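Putative 2OG-Fe(II) oxygenase family protein (Caulobacter crescentus CB15, PDB 3OOX) probably acts as an iron(II)- and 2-oxoglutarate-dependent oxygenase, perhaps forming ethene and oxidising L-arginine. Local coordinates at residues Thr4-Ala16 / Ser29-Asp42. Numbering follows the deposited sequence. Where two conformers were deposited one is given.
Sequences TSAIDPVSFSLYA and SFERYGFAVLSDYD. With EDO (1,2-ethanediol), chain E.
V10 and S11 pair in parallel with L38 and S39, adding a short outermost strand to the large mixed sheet. Three backbone bonds make the join: V10 N to V37 O (2.8 Å), S39 N to V10 O (3.0 Å), and F12 N to S39 O at a nearly straight 170°. Strand 10-11, the helical connection through 13-17 and 19-33, and the parallel strand 35-39 make a beta-alpha-beta crossover in the N-terminal part of an enzyme whose core is the double-stranded beta-helix (jelly-roll) of 2-oxoglutarate/iron(II) oxygenases. On the far side 35-39 runs antiparallel to strand 227-231.

At the strand's end, S11 OG, anti to its own N (chi1 178°), donates to the anti lone pair of D40 OD2 at 2.6 Å and accepts from S13 N at 3.0 Å, capping the helix that follows. With an alanine here, D40 would probably lose its mate and S13 N its cap. F12 turns its ring edge to D40 O, while its CB rests on L38 CD1 (3.8 Å); M141 of helix 127-152 also touches F12.

Before the strand, I7 reaches in: CD1 meets F35 CB at 3.6 Å, CG2 touches V37 CG2, and CG1 lies over one face of the Y33 ring. P9 CB packs alongside V37 CG1. One water ties D8 O to V37 N and S29 OG; another, 2.6 Å from Y33 OH, joins it to A6 O.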
ATOM      1  N   THR A   4     -16.916  13.668  -6.996  0.50 38.23           N
ATOM      2  CA  THR A   4     -16.583  12.931  -8.252  0.50 38.25           C
ATOM      3  C   THR A   4     -15.281  12.170  -8.066  0.50 37.01           C
ATOM      4  O   THR A   4     -14.478  12.505  -7.192  0.50 38.23           O
ATOM      5  CB  THR A   4     -16.417  13.887  -9.451  0.50 38.65           C
ATOM      6  N   SER A   5     -15.102  11.096  -8.830  1.00 35.62           N
ATOM      7  CA  SER A   5     -13.796  10.443  -8.901  1.00 32.89           C
ATOM      8  C   SER A   5     -13.141  10.642 -10.262  1.00 32.76           C
ATOM      9  O   SER A   5     -13.805  10.547 -11.289  1.00 34.12           O
ATOM     10  CB  SER A   5     -13.960   8.960  -8.608  1.00 31.12           C
ATOM     11  OG  SER A   5     -12.683   8.361  -8.494  1.00 27.62           O
ATOM     12  N   ALA A   6     -11.846  10.954 -10.264  1.00 31.03           N
ATOM     13  CA  ALA A   6     -11.079  11.201 -11.486  1.00 30.29           C
ATOM     14  C   ALA A   6     -10.652   9.941 -12.235  1.00 29.28           C
ATOM     15  O   ALA A   6     -10.212  10.020 -13.382  1.00 33.79           O
ATOM     16  CB  ALA A   6      -9.842  12.073 -11.178  1.00 32.44           C
ATOM     17  N   ILE A   7     -10.795   8.780 -11.601  1.00 26.80           N
ATOM     18  CA  ILE A   7     -10.315   7.532 -12.193  1.00 27.94           C
ATOM     19  C   ILE A   7     -11.418   6.480 -12.197  1.00 28.17           C
ATOM     20  O   ILE A   7     -11.875   6.055 -11.133  1.00 27.36           O
ATOM     21  CB  ILE A   7      -9.130   6.971 -11.403  1.00 27.08           C
ATOM     22  CG1 ILE A   7      -7.956   7.966 -11.390  1.00 28.60           C
ATOM     23  CG2 ILE A   7      -8.669   5.627 -12.001  1.00 28.19           C
ATOM     24  CD1 ILE A   7      -6.701   7.456 -10.664  1.00 27.93           C
ATOM     25  N   ASP A   8     -11.818   6.056 -13.393  1.00 31.97           N
ATOM     26  CA  ASP A   8     -12.937   5.126 -13.567  1.00 34.49           C
ATOM     27  C   ASP A   8     -12.502   3.714 -13.173  1.00 31.22           C
ATOM     28  O   ASP A   8     -11.387   3.310 -13.516  1.00 32.77           O
ATOM     29  CB  ASP A   8     -13.392   5.101 -15.030  1.00 37.23           C
ATOM     30  CG  ASP A   8     -13.961   6.444 -15.513  1.00 43.19           C
ATOM     31  OD1 ASP A   8     -14.482   7.227 -14.688  1.00 45.47           O
ATOM     32  OD2 ASP A   8     -13.900   6.694 -16.736  1.00 50.62           O
ATOM     33  N   PRO A   9     -13.349   2.981 -12.425  1.00 29.74           N
ATOM     34  CA  PRO A   9     -12.964   1.612 -12.066  1.00 27.62           C
ATOM     35  C   PRO A   9     -12.889   0.660 -13.266  1.00 28.59           C
ATOM     36  O   PRO A   9     -13.617   0.846 -14.267  1.00 29.31           O
ATOM     37  CB  PRO A   9     -14.039   1.162 -11.071  1.00 30.31           C
ATOM     38  CG  PRO A   9     -14.813   2.379 -10.710  1.00 34.34           C
ATOM     39  CD  PRO A   9     -14.574   3.425 -11.738  1.00 32.43           C
ATOM     40  N   VAL A  10     -11.997  -0.311 -13.152  1.00 24.72           N
ATOM     41  CA  VAL A  10     -11.862  -1.429 -14.088  1.00 25.14           C
ATOM     42  C   VAL A  10     -12.318  -2.667 -13.323  1.00 22.55           C
ATOM     43  O   VAL A  10     -11.836  -2.944 -12.248  1.00 23.74           O
ATOM     44  CB  VAL A  10     -10.413  -1.601 -14.569  1.00 25.89           C
ATOM     45  CG1 VAL A  10     -10.244  -2.840 -15.521  1.00 21.92           C
ATOM     46  CG2 VAL A  10      -9.903  -0.323 -15.263  1.00 29.49           C
ATOM     47  N   SER A  11     -13.295  -3.407 -13.864  1.00 21.81           N
ATOM     48  CA  SER A  11     -13.831  -4.552 -13.155  1.00 22.56           C
ATOM     49  C   SER A  11     -12.865  -5.740 -13.159  1.00 24.65           C
ATOM     50  O   SER A  11     -12.423  -6.174 -14.216  1.00 24.75           O
ATOM     51  CB  SER A  11     -15.166  -5.009 -13.766  1.00 22.02           C
ATOM     52  OG  SER A  11     -15.622  -6.153 -13.072  1.00 24.95           O
ATOM     53  N   PHE A  12     -12.622  -6.268 -11.968  1.00 23.74           N
ATOM     54  CA  PHE A  12     -11.873  -7.500 -11.806  1.00 24.81           C
ATOM     55  C   PHE A  12     -12.551  -8.676 -12.544  1.00 24.15           C
ATOM     56  O   PHE A  12     -11.894  -9.660 -12.826  1.00 23.74           O
ATOM     57  CB  PHE A  12     -11.644  -7.814 -10.326  1.00 24.31           C
ATOM     58  CG  PHE A  12     -10.797  -9.025 -10.101  1.00 19.11           C
ATOM     59  CD1 PHE A  12      -9.451  -9.021 -10.451  1.00 20.68           C
ATOM     60  CD2 PHE A  12     -11.336 -10.176  -9.590  1.00 22.10           C
ATOM     61  CE1 PHE A  12      -8.662 -10.155 -10.266  1.00 23.62           C
ATOM     62  CE2 PHE A  12     -10.554 -11.319  -9.427  1.00 25.26           C
ATOM     63  CZ  PHE A  12      -9.232 -11.299  -9.753  1.00 23.28           C
ATOM     64  N   SER A  13     -13.836  -8.577 -12.875  1.00 25.65           N
ATOM     65  CA  SER A  13     -14.488  -9.659 -13.630  1.00 26.61           C
ATOM     66  C   SER A  13     -13.777  -9.885 -14.981  1.00 25.98           C
ATOM     67  O   SER A  13     -13.810 -10.996 -15.539  1.00 25.08           O
ATOM     68  CB  SER A  13     -15.979  -9.339 -13.813  1.00 27.10           C
ATOM     69  OG  SER A  13     -16.147  -8.246 -14.688  1.00 29.08           O
ATOM     70  N   LEU A  14     -13.110  -8.849 -15.497  1.00 24.73           N
ATOM     71  CA  LEU A  14     -12.383  -8.940 -16.741  1.00 23.18           C
ATOM     72  C   LEU A  14     -11.109  -9.777 -16.639  1.00 22.49           C
ATOM     73  O   LEU A  14     -10.593 -10.218 -17.660  1.00 22.68           O
ATOM     74  CB  LEU A  14     -12.042  -7.552 -17.307  1.00 23.58           C
ATOM     75  CG  LEU A  14     -13.258  -6.682 -17.652  1.00 26.00           C
ATOM     76  CD1 LEU A  14     -12.771  -5.284 -18.043  1.00 30.47           C
ATOM     77  CD2 LEU A  14     -14.200  -7.241 -18.743  1.00 25.54           C
ATOM     78  N   TYR A  15     -10.576  -9.971 -15.431  1.00 22.60           N
ATOM     79  CA  TYR A  15      -9.360 -10.765 -15.260  1.00 23.76           C
ATOM     80  C   TYR A  15      -9.540 -12.161 -15.877  1.00 22.31           C
ATOM     81  O   TYR A  15      -8.670 -12.605 -16.614  1.00 21.54           O
ATOM     82  CB  TYR A  15      -8.985 -10.828 -13.775  1.00 22.45           C
ATOM     83  CG  TYR A  15      -7.825 -11.754 -13.451  1.00 21.02           C
ATOM     84  CD1 TYR A  15      -6.518 -11.294 -13.458  1.00 20.59           C
ATOM     85  CD2 TYR A  15      -8.052 -13.082 -13.112  1.00 23.25           C
ATOM     86  CE1 TYR A  15      -5.446 -12.172 -13.146  1.00 21.68           C
ATOM     87  CE2 TYR A  15      -7.016 -13.937 -12.784  1.00 26.01           C
ATOM     88  CZ  TYR A  15      -5.722 -13.491 -12.806  1.00 22.74           C
ATOM     89  OH  TYR A  15      -4.695 -14.393 -12.504  1.00 22.77           O
ATOM     90  N   ALA A  16     -10.676 -12.802 -15.607  1.00 23.04           N
ATOM     91  CA  ALA A  16     -11.038 -14.093 -16.221  1.00 23.08           C
ATOM     92  C   ALA A  16     -11.736 -13.905 -17.565  1.00 25.18           C
ATOM     93  O   ALA A  16     -11.464 -14.652 -18.508  1.00 23.60           O
ATOM     94  CB  ALA A  16     -11.932 -14.908 -15.270  1.00 24.60           C
ATOM     95  N   SER A  29      -4.278   3.149 -16.966  1.00 22.33           N
ATOM     96  CA  SER A  29      -4.560   3.987 -15.820  1.00 21.34           C
ATOM     97  C   SER A  29      -3.279   4.213 -14.976  1.00 20.52           C
ATOM     98  O   SER A  29      -2.943   5.338 -14.610  1.00 20.35           O
ATOM     99  CB  SER A  29      -5.711   3.391 -15.002  1.00 21.39           C
ATOM    100  OG  SER A  29      -6.102   4.253 -13.958  1.00 22.08           O
ATOM    101  N   PHE A  30      -2.541   3.145 -14.704  1.00 20.60           N
ATOM    102  CA  PHE A  30      -1.284   3.276 -13.983  1.00 20.26           C
ATOM    103  C   PHE A  30      -0.317   4.197 -14.718  1.00 19.85           C
ATOM    104  O   PHE A  30       0.354   5.016 -14.098  1.00 19.60           O
ATOM    105  CB  PHE A  30      -0.633   1.913 -13.817  1.00 19.22           C
ATOM    106  CG  PHE A  30      -1.311   1.006 -12.805  1.00 19.28           C
ATOM    107  CD1 PHE A  30      -1.560   1.426 -11.504  1.00 18.96           C
ATOM    108  CD2 PHE A  30      -1.622  -0.294 -13.129  1.00 15.53           C
ATOM    109  CE1 PHE A  30      -2.149   0.573 -10.584  1.00 19.69           C
ATOM    110  CE2 PHE A  30      -2.162  -1.156 -12.214  1.00 15.69           C
ATOM    111  CZ  PHE A  30      -2.473  -0.715 -10.940  1.00 19.93           C
ATOM    112  N   GLU A  31      -0.215   4.037 -16.029  1.00 20.88           N
ATOM    113  CA  GLU A  31       0.739   4.831 -16.792  1.00 21.96           C
ATOM    114  C   GLU A  31       0.369   6.328 -16.761  1.00 21.98           C
ATOM    115  O   GLU A  31       1.255   7.188 -16.712  1.00 23.27           O
ATOM    116  CB  GLU A  31       0.886   4.328 -18.230  1.00 22.24           C
ATOM    117  CG  GLU A  31       2.036   5.029 -18.942  1.00 24.67           C
ATOM    118  CD  GLU A  31       2.321   4.521 -20.350  1.00 32.09           C
ATOM    119  OE1 GLU A  31       1.807   3.455 -20.744  1.00 34.59           O
ATOM    120  OE2 GLU A  31       3.104   5.198 -21.061  1.00 33.89           O
ATOM    121  N   ARG A  32      -0.926   6.631 -16.783  1.00 23.23           N
ATOM    122  CA  ARG A  32      -1.405   8.020 -16.811  1.00 22.95           C
ATOM    123  C   ARG A  32      -1.289   8.693 -15.440  1.00 24.10           C
ATOM    124  O   ARG A  32      -0.854   9.842 -15.346  1.00 25.27           O
ATOM    125  CB  ARG A  32      -2.861   8.052 -17.302  1.00 25.27           C
ATOM    126  CG  ARG A  32      -3.568   9.411 -17.267  1.00 27.18           C
ATOM    127  CD  ARG A  32      -2.945  10.451 -18.136  1.00 33.79           C
ATOM    128  NE  ARG A  32      -3.644  11.721 -17.908  1.00 32.84           N
ATOM    129  CZ  ARG A  32      -3.345  12.592 -16.938  1.00 36.28           C
ATOM    130  NH1 ARG A  32      -2.329  12.371 -16.079  1.00 31.21           N
ATOM    131  NH2 ARG A  32      -4.081  13.693 -16.813  1.00 35.81           N
ATOM    132  N   TYR A  33      -1.710   7.978 -14.401  1.00 22.20           N
ATOM    133  CA  TYR A  33      -1.954   8.581 -13.081  1.00 21.24           C
ATOM    134  C   TYR A  33      -1.082   8.001 -11.957  1.00 20.70           C
ATOM    135  O   TYR A  33      -1.044   8.581 -10.870  1.00 22.48           O
ATOM    136  CB  TYR A  33      -3.405   8.390 -12.657  1.00 22.91           C
ATOM    137  CG  TYR A  33      -4.420   9.118 -13.518  1.00 25.68           C
ATOM    138  CD1 TYR A  33      -4.451  10.503 -13.542  1.00 28.42           C
ATOM    139  CD2 TYR A  33      -5.351   8.416 -14.291  1.00 27.24           C
ATOM    140  CE1 TYR A  33      -5.374  11.190 -14.336  1.00 31.80           C
ATOM    141  CE2 TYR A  33      -6.284   9.100 -15.082  1.00 32.86           C
ATOM    142  CZ  TYR A  33      -6.277  10.472 -15.091  1.00 33.69           C
ATOM    143  OH  TYR A  33      -7.202  11.158 -15.877  1.00 35.39           O
ATOM    144  N   GLY A  34      -0.428   6.864 -12.213  1.00 19.95           N
ATOM    145  CA  GLY A  34       0.241   6.088 -11.179  1.00 18.97           C
ATOM    146  C   GLY A  34      -0.707   5.302 -10.284  1.00 19.20           C
ATOM    147  O   GLY A  34      -0.267   4.665  -9.336  1.00 17.94           O
ATOM    148  N   PHE A  35      -1.989   5.309 -10.629  1.00 18.34           N
ATOM    149  CA  PHE A  35      -3.089   4.770  -9.816  1.00 18.69           C
ATOM    150  C   PHE A  35      -4.087   4.067 -10.725  1.00 20.81           C
ATOM    151  O   PHE A  35      -4.278   4.488 -11.863  1.00 21.13           O
ATOM    152  CB  PHE A  35      -3.851   5.876  -9.071  1.00 19.30           C
ATOM    153  CG  PHE A  35      -3.268   6.248  -7.719  1.00 18.34           C
ATOM    154  CD1 PHE A  35      -2.174   7.099  -7.633  1.00 18.90           C
ATOM    155  CD2 PHE A  35      -3.805   5.759  -6.543  1.00 18.65           C
ATOM    156  CE1 PHE A  35      -1.635   7.432  -6.427  1.00 20.31           C
ATOM    157  CE2 PHE A  35      -3.287   6.128  -5.323  1.00 19.26           C
ATOM    158  CZ  PHE A  35      -2.194   6.979  -5.274  1.00 18.53           C
ATOM    159  N   ALA A  36      -4.772   3.064 -10.175  1.00 18.94           N
ATOM    160  CA  ALA A  36      -5.920   2.436 -10.825  1.00 19.72           C
ATOM    161  C   ALA A  36      -6.943   2.086  -9.767  1.00 21.39           C
ATOM    162  O   ALA A  36      -6.607   1.924  -8.590  1.00 21.51           O
ATOM    163  CB  ALA A  36      -5.488   1.194 -11.585  1.00 20.06           C
ATOM    164  N   VAL A  37      -8.197   1.964 -10.196  1.00 19.74           N
ATOM    165  CA  VAL A  37      -9.281   1.577  -9.318  1.00 20.16           C
ATOM    166  C   VAL A  37      -9.843   0.279  -9.855  1.00 22.28           C
ATOM    167  O   VAL A  37     -10.212   0.217 -11.040  1.00 22.62           O
ATOM    168  CB  VAL A  37     -10.405   2.641  -9.253  1.00 22.29           C
ATOM    169  CG1 VAL A  37     -11.557   2.160  -8.334  1.00 23.75           C
ATOM    170  CG2 VAL A  37      -9.817   4.005  -8.781  1.00 21.94           C
ATOM    171  N   LEU A  38      -9.902  -0.721  -8.985  1.00 20.64           N
ATOM    172  CA  LEU A  38     -10.322  -2.089  -9.322  1.00 21.55           C
ATOM    173  C   LEU A  38     -11.628  -2.399  -8.597  1.00 22.87           C
ATOM    174  O   LEU A  38     -11.689  -2.396  -7.373  1.00 21.09           O
ATOM    175  CB  LEU A  38      -9.240  -3.089  -8.916  1.00 21.59           C
ATOM    176  CG  LEU A  38      -9.521  -4.554  -9.229  1.00 22.12           C
ATOM    177  CD1 LEU A  38      -9.401  -4.722 -10.705  1.00 22.41           C
ATOM    178  CD2 LEU A  38      -8.501  -5.441  -8.540  1.00 22.94           C
ATOM    179  N   SER A  39     -12.692  -2.648  -9.368  1.00 23.56           N
ATOM    180  CA  SER A  39     -14.007  -2.977  -8.810  1.00 25.72           C
ATOM    181  C   SER A  39     -14.265  -4.486  -8.916  1.00 25.91           C
ATOM    182  O   SER A  39     -13.491  -5.210  -9.555  1.00 23.60           O
ATOM    183  CB  SER A  39     -15.066  -2.196  -9.563  1.00 25.65           C
ATOM    184  OG  SER A  39     -15.052  -2.539 -10.933  1.00 26.52           O
ATOM    185  N   ASP A  40     -15.305  -4.954  -8.230  1.00 25.77           N
ATOM    186  CA  ASP A  40     -15.782  -6.339  -8.334  1.00 27.61           C
ATOM    187  C   ASP A  40     -14.694  -7.360  -7.959  1.00 26.55           C
ATOM    188  O   ASP A  40     -14.525  -8.371  -8.645  1.00 27.72           O
ATOM    189  CB  ASP A  40     -16.313  -6.637  -9.742  1.00 28.89           C
ATOM    190  CG  ASP A  40     -17.431  -5.725 -10.166  1.00 30.10           C
ATOM    191  OD1 ASP A  40     -18.259  -5.331  -9.305  1.00 33.11           O
ATOM    192  OD2 ASP A  40     -17.488  -5.411 -11.378  1.00 28.84           O
ATOM    193  N   TYR A  41     -13.984  -7.114  -6.862  1.00 26.22           N
ATOM    194  CA  TYR A  41     -12.940  -8.063  -6.415  1.00 25.29           C
ATOM    195  C   TYR A  41     -13.614  -9.317  -5.895  1.00 28.54           C
ATOM    196  O   TYR A  41     -14.811  -9.309  -5.566  1.00 29.14           O
ATOM    197  CB  TYR A  41     -11.979  -7.462  -5.381  1.00 26.15           C
ATOM    198  CG  TYR A  41     -12.583  -6.797  -4.139  1.00 24.02           C
ATOM    199  CD1 TYR A  41     -13.376  -7.509  -3.239  1.00 24.67           C
ATOM    200  CD2 TYR A  41     -12.317  -5.457  -3.855  1.00 21.19           C
ATOM    201  CE1 TYR A  41     -13.892  -6.900  -2.087  1.00 25.74           C
ATOM    202  CE2 TYR A  41     -12.825  -4.844  -2.710  1.00 25.14           C
ATOM    203  CZ  TYR A  41     -13.608  -5.568  -1.827  1.00 24.84           C
ATOM    204  OH  TYR A  41     -14.111  -4.952  -0.689  1.00 24.53           O
ATOM    205  N   ASP A  42     -12.857 -10.403  -5.823  1.00 30.87           N
ATOM    206  CA  ASP A  42     -13.448 -11.677  -5.407  1.00 32.22           C
ATOM    207  C   ASP A  42     -13.084 -12.055  -3.984  1.00 31.73           C
ATOM    208  O   ASP A  42     -13.411 -13.167  -3.539  1.00 31.96           O
ATOM    209  CB  ASP A  42     -13.089 -12.802  -6.403  1.00 34.14           C
ATOM    210  CG  ASP A  42     -11.620 -13.104  -6.451  1.00 35.80           C
ATOM    211  OD1 ASP A  42     -10.817 -12.317  -5.905  1.00 32.68           O
ATOM    212  OD2 ASP A  42     -11.259 -14.144  -7.062  1.00 39.59           O
TER
HETATM  213  C1  EDO E 320      -8.353 -15.990 -10.140  1.00 31.34           C
HETATM  214  O1  EDO E 320      -7.857 -16.814  -9.078  1.00 41.87           O
HETATM  215  C2  EDO E 320      -9.690 -15.382  -9.738  1.00 36.97           C
HETATM  216  O2  EDO E 320      -9.494 -14.492  -8.620  1.00 31.29           O
HETATM  217  O   HOH W   1      -9.533  11.935 -15.074  1.00 46.29           O
HETATM  218  O   HOH W   2      -8.551   2.439 -13.013  1.00 26.71           O